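Local coordinates for ubiquinone biosynthesis accessory factor UbiJ (PDB 6H6O), which binds hydrophobic intermediates of ubiquinone biosynthesis through its SCP2 domain and is essential for the stability of the Ubi complex, at residues 79-92 with 106-120. Residues are numbered along the deposited sequence; the frame is centred on the assembly and turned at random.
With CA (calcium ion), chain F; LMR ((2S)-2-hydroxybutanedioic acid), chain E; LMR ((2S)-2-hydroxybutanedioic acid), chain C.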
loop_
_atom_site.group_PDB
_atom_site.type_symbol
_atom_site.label_atom_id
_atom_site.label_comp_id
_atom_site.label_asym_id
_atom_site.label_seq_id
_atom_site.Cartn_x
_atom_site.Cartn_y
_atom_site.Cartn_z
ATOM N N ASP A 79 13.468 -17.466 2.593
ATOM C CA ASP A 79 14.850 -17.349 3.029
ATOM C C ASP A 79 14.960 -16.402 4.216
ATOM O O ASP A 79 15.878 -16.514 5.045
ATOM C CB ASP A 79 15.695 -16.866 1.852
ATOM C CG ASP A 79 15.737 -17.920 0.740
ATOM O OD1 ASP A 79 16.165 -19.062 1.011
ATOM O OD2 ASP A 79 15.210 -17.652 -0.348
ATOM N N CYS A 80 14.020 -15.465 4.279
ATOM C CA CYS A 80 13.948 -14.447 5.319
ATOM C C CYS A 80 12.482 -14.065 5.489
ATOM O O CYS A 80 11.735 -13.988 4.501
ATOM C CB CYS A 80 14.797 -13.236 4.934
ATOM S SG CYS A 80 14.778 -11.878 6.139
ATOM N N THR A 81 12.074 -13.857 6.747
ATOM C CA THR A 81 10.706 -13.438 7.074
ATOM C C THR A 81 10.811 -12.217 7.980
ATOM O O THR A 81 11.561 -12.235 8.972
ATOM C CB THR A 81 9.908 -14.583 7.739
ATOM O OG1 THR A 81 9.855 -15.690 6.838
ATOM C CG2 THR A 81 8.470 -14.150 8.132
ATOM N N VAL A 82 10.085 -11.159 7.620
ATOM C CA VAL A 82 10.080 -9.919 8.378
ATOM C C VAL A 82 8.672 -9.667 8.876
ATOM O O VAL A 82 7.705 -9.916 8.140
ATOM C CB VAL A 82 10.713 -8.700 7.635
ATOM C CG1 VAL A 82 12.173 -8.962 7.284
ATOM C CG2 VAL A 82 9.937 -8.340 6.377
ATOM N N ILE A 83 8.554 -9.267 10.152
ATOM C CA ILE A 83 7.272 -8.987 10.804
ATOM C C ILE A 83 7.335 -7.566 11.382
ATOM O O ILE A 83 8.225 -7.267 12.178
ATOM C CB ILE A 83 6.860 -10.041 11.876
ATOM C CG1 ILE A 83 6.952 -11.497 11.332
ATOM C CG2 ILE A 83 5.436 -9.733 12.403
ATOM C CD1 ILE A 83 8.118 -12.278 11.849
ATOM N N ALA A 84 6.412 -6.685 10.952
ATOM C CA ALA A 84 6.406 -5.293 11.404
ATOM C C ALA A 84 5.082 -4.616 11.058
ATOM O O ALA A 84 4.364 -5.090 10.182
ATOM C CB ALA A 84 7.538 -4.533 10.729
ATOM N N TYR A 85 4.785 -3.477 11.724
ATOM C CA TYR A 85 3.618 -2.676 11.396
ATOM C C TYR A 85 3.994 -1.913 10.106
ATOM O O TYR A 85 5.192 -1.663 9.846
ATOM C CB TYR A 85 3.237 -1.719 12.547
ATOM C CG TYR A 85 2.441 -2.383 13.650
ATOM C CD1 TYR A 85 1.089 -2.658 13.488
ATOM C CD2 TYR A 85 3.039 -2.733 14.861
ATOM C CE1 TYR A 85 0.356 -3.302 14.484
ATOM C CE2 TYR A 85 2.311 -3.370 15.871
ATOM C CZ TYR A 85 0.969 -3.655 15.675
ATOM O OH TYR A 85 0.222 -4.278 16.650
ATOM N N ALA A 86 2.980 -1.574 9.284
ATOM C CA ALA A 86 3.199 -0.886 8.003
ATOM C C ALA A 86 4.012 0.407 8.143
ATOM O O ALA A 86 4.826 0.699 7.272
ATOM C CB ALA A 86 1.865 -0.582 7.340
ATOM N N SER A 87 3.814 1.161 9.253
ATOM C CA SER A 87 4.466 2.443 9.515
ATOM C C SER A 87 5.995 2.330 9.690
ATOM O O SER A 87 6.653 3.360 9.784
ATOM C CB SER A 87 3.808 3.180 10.681
ATOM O OG SER A 87 3.942 2.449 11.886
ATOM N N VAL A 88 6.557 1.098 9.712
ATOM C CA VAL A 88 8.007 0.895 9.794
ATOM C C VAL A 88 8.654 1.182 8.408
ATOM O O VAL A 88 9.796 1.624 8.357
ATOM C CB VAL A 88 8.354 -0.512 10.375
ATOM C CG1 VAL A 88 9.851 -0.808 10.325
ATOM C CG2 VAL A 88 7.839 -0.652 11.804
ATOM N N LEU A 89 7.921 0.938 7.294
ATOM C CA LEU A 89 8.388 1.129 5.904
ATOM C C LEU A 89 9.039 2.516 5.627
ATOM O O LEU A 89 10.178 2.527 5.159
ATOM C CB LEU A 89 7.258 0.820 4.890
ATOM C CG LEU A 89 7.526 1.039 3.394
ATOM C CD1 LEU A 89 8.580 0.068 2.858
ATOM C CD2 LEU A 89 6.233 0.902 2.591
ATOM N N PRO A 90 8.428 3.687 5.947
ATOM C CA PRO A 90 9.137 4.958 5.687
ATOM C C PRO A 90 10.405 5.161 6.533
ATOM O O PRO A 90 11.172 6.090 6.267
ATOM C CB PRO A 90 8.077 6.031 5.959
ATOM C CG PRO A 90 7.115 5.389 6.869
ATOM C CD PRO A 90 7.093 3.927 6.538
ATOM N N LYS A 91 10.644 4.282 7.534
ATOM C CA LYS A 91 11.825 4.363 8.412
ATOM C C LYS A 91 13.020 3.594 7.866
ATOM O O LYS A 91 14.136 3.816 8.338
ATOM C CB LYS A 91 11.518 3.845 9.826
ATOM C CG LYS A 91 10.465 4.637 10.579
ATOM C CD LYS A 91 10.119 3.992 11.882
ATOM C CE LYS A 91 9.006 4.735 12.572
ATOM N NZ LYS A 91 8.726 4.163 13.907
ATOM N N LEU A 92 12.790 2.633 6.956
ATOM C CA LEU A 92 13.845 1.801 6.393
ATOM C C LEU A 92 14.708 2.564 5.354
ATOM O O LEU A 92 14.848 2.131 4.208
ATOM C CB LEU A 92 13.258 0.476 5.839
ATOM C CG LEU A 92 12.623 -0.483 6.866
ATOM C CD1 LEU A 92 11.833 -1.589 6.176
ATOM C CD2 LEU A 92 13.669 -1.119 7.741
ATOM N N GLU A 106 10.840 -3.149 16.714
ATOM C CA GLU A 106 9.847 -2.602 15.779
ATOM C C GLU A 106 9.776 -3.483 14.526
ATOM O O GLU A 106 8.730 -3.579 13.888
ATOM C CB GLU A 106 10.185 -1.166 15.390
ATOM C CG GLU A 106 9.857 -0.156 16.471
ATOM C CD GLU A 106 10.224 1.264 16.110
ATOM O OE1 GLU A 106 11.224 1.788 16.654
ATOM O OE2 GLU A 106 9.524 1.844 15.252
ATOM N N LEU A 107 10.883 -4.135 14.189
ATOM C CA LEU A 107 10.966 -5.069 13.074
ATOM C C LEU A 107 11.562 -6.376 13.592
ATOM O O LEU A 107 12.647 -6.357 14.160
ATOM C CB LEU A 107 11.836 -4.508 11.935
ATOM C CG LEU A 107 11.970 -5.422 10.715
ATOM C CD1 LEU A 107 10.987 -5.057 9.635
ATOM C CD2 LEU A 107 13.337 -5.365 10.161
ATOM N N GLU A 108 10.849 -7.487 13.419
ATOM C CA GLU A 108 11.324 -8.807 13.834
ATOM C C GLU A 108 11.794 -9.540 12.590
ATOM O O GLU A 108 11.100 -9.536 11.572
ATOM C CB GLU A 108 10.207 -9.598 14.543
ATOM C CG GLU A 108 10.667 -10.923 15.122
ATOM C CD GLU A 108 9.574 -11.902 15.507
ATOM O OE1 GLU A 108 8.523 -11.459 16.025
ATOM O OE2 GLU A 108 9.791 -13.121 15.323
ATOM N N VAL A 109 12.988 -10.141 12.663
ATOM C CA VAL A 109 13.561 -10.887 11.537
ATOM C C VAL A 109 13.735 -12.369 11.881
ATOM O O VAL A 109 14.278 -12.714 12.929
ATOM C CB VAL A 109 14.884 -10.270 11.005
ATOM C CG1 VAL A 109 15.398 -11.035 9.785
ATOM C CG2 VAL A 109 14.716 -8.794 10.663
ATOM N N GLN A 110 13.289 -13.237 10.970
ATOM C CA GLN A 110 13.454 -14.686 11.062
ATOM C C GLN A 110 14.208 -15.120 9.801
ATOM O O GLN A 110 14.075 -14.489 8.753
ATOM C CB GLN A 110 12.089 -15.378 11.148
ATOM C CG GLN A 110 11.363 -15.116 12.468
ATOM C CD GLN A 110 9.934 -15.606 12.498
ATOM O OE1 GLN A 110 9.420 -16.203 11.548
ATOM N NE2 GLN A 110 9.248 -15.348 13.599
ATOM N N GLY A 111 15.023 -16.156 9.918
ATOM C CA GLY A 111 15.809 -16.628 8.788
ATOM C C GLY A 111 17.048 -15.798 8.547
ATOM O O GLY A 111 17.674 -15.321 9.494
ATOM N N ASP A 112 17.417 -15.623 7.270
ATOM C CA ASP A 112 18.637 -14.934 6.880
ATOM C C ASP A 112 18.520 -13.404 6.931
ATOM O O ASP A 112 17.986 -12.785 6.014
ATOM C CB ASP A 112 19.116 -15.431 5.494
ATOM C CG ASP A 112 20.420 -14.833 4.998
ATOM O OD1 ASP A 112 21.151 -14.229 5.819
ATOM O OD2 ASP A 112 20.734 -15.010 3.796
ATOM N N ILE A 113 19.107 -12.796 7.970
ATOM C CA ILE A 113 19.112 -11.328 8.145
ATOM C C ILE A 113 19.733 -10.580 6.913
ATOM O O ILE A 113 19.321 -9.463 6.617
ATOM C CB ILE A 113 19.789 -10.919 9.499
ATOM C CG1 ILE A 113 19.423 -9.461 9.890
ATOM C CG2 ILE A 113 21.321 -11.170 9.480
ATOM C CD1 ILE A 113 19.895 -8.994 11.297
ATOM N N GLN A 114 20.676 -11.225 6.199
ATOM C CA GLN A 114 21.355 -10.643 5.032
ATOM C C GLN A 114 20.386 -10.278 3.917
ATOM O O GLN A 114 20.589 -9.265 3.261
ATOM C CB GLN A 114 22.481 -11.557 4.509
ATOM C CG GLN A 114 23.636 -11.706 5.497
ATOM C CD GLN A 114 24.786 -12.487 4.916
ATOM O OE1 GLN A 114 24.738 -13.715 4.784
ATOM N NE2 GLN A 114 25.855 -11.788 4.578
ATOM N N VAL A 115 19.298 -11.057 3.748
ATOM C CA VAL A 115 18.278 -10.804 2.722
ATOM C C VAL A 115 17.630 -9.430 2.923
ATOM O O VAL A 115 17.623 -8.618 1.988
ATOM C CB VAL A 115 17.233 -11.972 2.627
ATOM C CG1 VAL A 115 16.086 -11.622 1.672
ATOM C CG2 VAL A 115 17.908 -13.277 2.195
ATOM N N VAL A 116 17.128 -9.143 4.139
ATOM C CA VAL A 116 16.500 -7.842 4.417
ATOM C C VAL A 116 17.571 -6.709 4.395
ATOM O O VAL A 116 17.288 -5.628 3.886
ATOM C CB VAL A 116 15.595 -7.839 5.684
ATOM C CG1 VAL A 116 16.405 -8.088 6.961
ATOM C CG2 VAL A 116 14.774 -6.547 5.773
ATOM N N GLN A 117 18.795 -6.974 4.886
ATOM C CA GLN A 117 19.877 -5.975 4.816
ATOM C C GLN A 117 20.160 -5.600 3.349
ATOM O O GLN A 117 20.265 -4.410 3.031
ATOM C CB GLN A 117 21.166 -6.492 5.480
ATOM C CG GLN A 117 21.076 -6.563 7.004
ATOM C CD GLN A 117 22.238 -7.318 7.618
ATOM O OE1 GLN A 117 22.979 -8.043 6.950
ATOM N NE2 GLN A 117 22.412 -7.196 8.923
ATOM N N ASN A 118 20.218 -6.612 2.454
ATOM C CA ASN A 118 20.475 -6.400 1.020
ATOM C C ASN A 118 19.294 -5.708 0.350
ATOM O O ASN A 118 19.502 -4.852 -0.499
ATOM C CB ASN A 118 20.841 -7.711 0.314
ATOM C CG ASN A 118 22.196 -8.223 0.758
ATOM O OD1 ASN A 118 23.055 -7.467 1.201
ATOM N ND2 ASN A 118 22.436 -9.511 0.630
ATOM N N PHE A 119 18.076 -6.028 0.775
ATOM C CA PHE A 119 16.882 -5.382 0.245
ATOM C C PHE A 119 16.882 -3.856 0.572
ATOM O O PHE A 119 16.677 -3.025 -0.324
ATOM C CB PHE A 119 15.608 -6.077 0.758
ATOM C CG PHE A 119 14.348 -5.444 0.223
ATOM C CD1 PHE A 119 13.991 -5.584 -1.119
ATOM C CD2 PHE A 119 13.556 -4.647 1.035
ATOM C CE1 PHE A 119 12.834 -4.980 -1.629
ATOM C CE2 PHE A 119 12.405 -4.026 0.520
ATOM C CZ PHE A 119 12.041 -4.224 -0.805
ATOM N N VAL A 120 17.137 -3.514 1.845
ATOM C CA VAL A 120 17.215 -2.130 2.347
ATOM C C VAL A 120 18.381 -1.373 1.634
ATOM O O VAL A 120 18.190 -0.240 1.178
ATOM C CB VAL A 120 17.282 -2.110 3.908
ATOM C CG1 VAL A 120 17.587 -0.708 4.461
ATOM C CG2 VAL A 120 15.994 -2.683 4.514
HETATM CA CA CA F . 15.694 -20.039 -1.144
HETATM C C1 LMR E . 15.462 -21.692 5.279
HETATM O O1A LMR E . 15.364 -22.745 5.875
HETATM O O1B LMR E . 14.588 -20.717 5.362
HETATM C C2 LMR E . 16.605 -21.409 4.317
HETATM O O2 LMR E . 16.183 -20.628 3.207
HETATM C C3 LMR E . 17.780 -20.733 5.011
HETATM C C4 LMR E . 17.543 -19.271 5.310
HETATM O O4A LMR E . 17.927 -18.471 4.343
HETATM O O4B LMR E . 17.075 -18.883 6.360
HETATM C C1 LMR C . -2.415 0.016 16.216
HETATM O O1A LMR C . -2.699 0.674 17.315
HETATM O O1B LMR C . -3.252 -0.435 15.457
HETATM C C2 LMR C . -0.928 -0.157 15.971
HETATM O O2 LMR C . -0.660 -0.156 14.571
HETATM C C3 LMR C . -0.096 0.934 16.639
HETATM C C4 LMR C . 1.367 0.805 16.297
HETATM O O4A LMR C . 1.825 1.133 15.220
HETATM O O4B LMR C . 2.089 0.302 17.265
HETATM O O HOH W 1 6.211 -2.659 13.987
HETATM O O HOH W 2 16.340 1.731 1.951
HETATM O O HOH W 3 13.543 -20.624 -0.411
HETATM O O HOH W 4 14.808 -19.664 -3.221
#
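Strand 107-111, outermost in the SCP2-domain sheet within this chain, runs antiparallel to strand 80-84, their axes 4.7 Å apart. Thr-81 with Gln-110 and Ile-83 with Glu-108 are hydrogen-bonded pairs. Asp-112 N extends the pairing by donating to Asp-79 O at 2.8 Å, nearly straight and in the carbonyl plane. Gly-111, with positive phi, turns the chain into helix 113-128, and a CB there would clash with Asp-79 O. At the opposite end one water bridges Tyr-85 N and Glu-106 O.

The helix packs over the face carrying Val-82 and Val-109. Val-82 CG1 meets CB and CG2 of Val-116, while Cys-80 lays its CB against Val-115 CB at 3.6 Å. With SG anti to the backbone N (chi1 179°), Cys-80 also touches Val-109 CG1. Leu-107 CD1 sits over Ala-84 CB. On the other face, Ile-83 CD1 lies 3.7 Å from Gln-110 NE2, which also donates to Glu-108 OE2. Beyond the strands, extended Lys-91 brings NZ to Glu-106 OE2 in a 2.8 Å salt bridge.

A malate covers one face of the Tyr-85 ring, its C2 3.7 Å above the plane and offset toward the rim. Replacing Tyr-85 by an alanine is likely to leave this malate without the flat surface it rests on. A second malate lies by Asp-79, Gly-111 and Asp-112. Asp-79 OD2 accepts from Val-47 N, and both carboxylate oxygens grip a calcium ion, OD1 at 2.4 Å and OD2 at 2.6 Å.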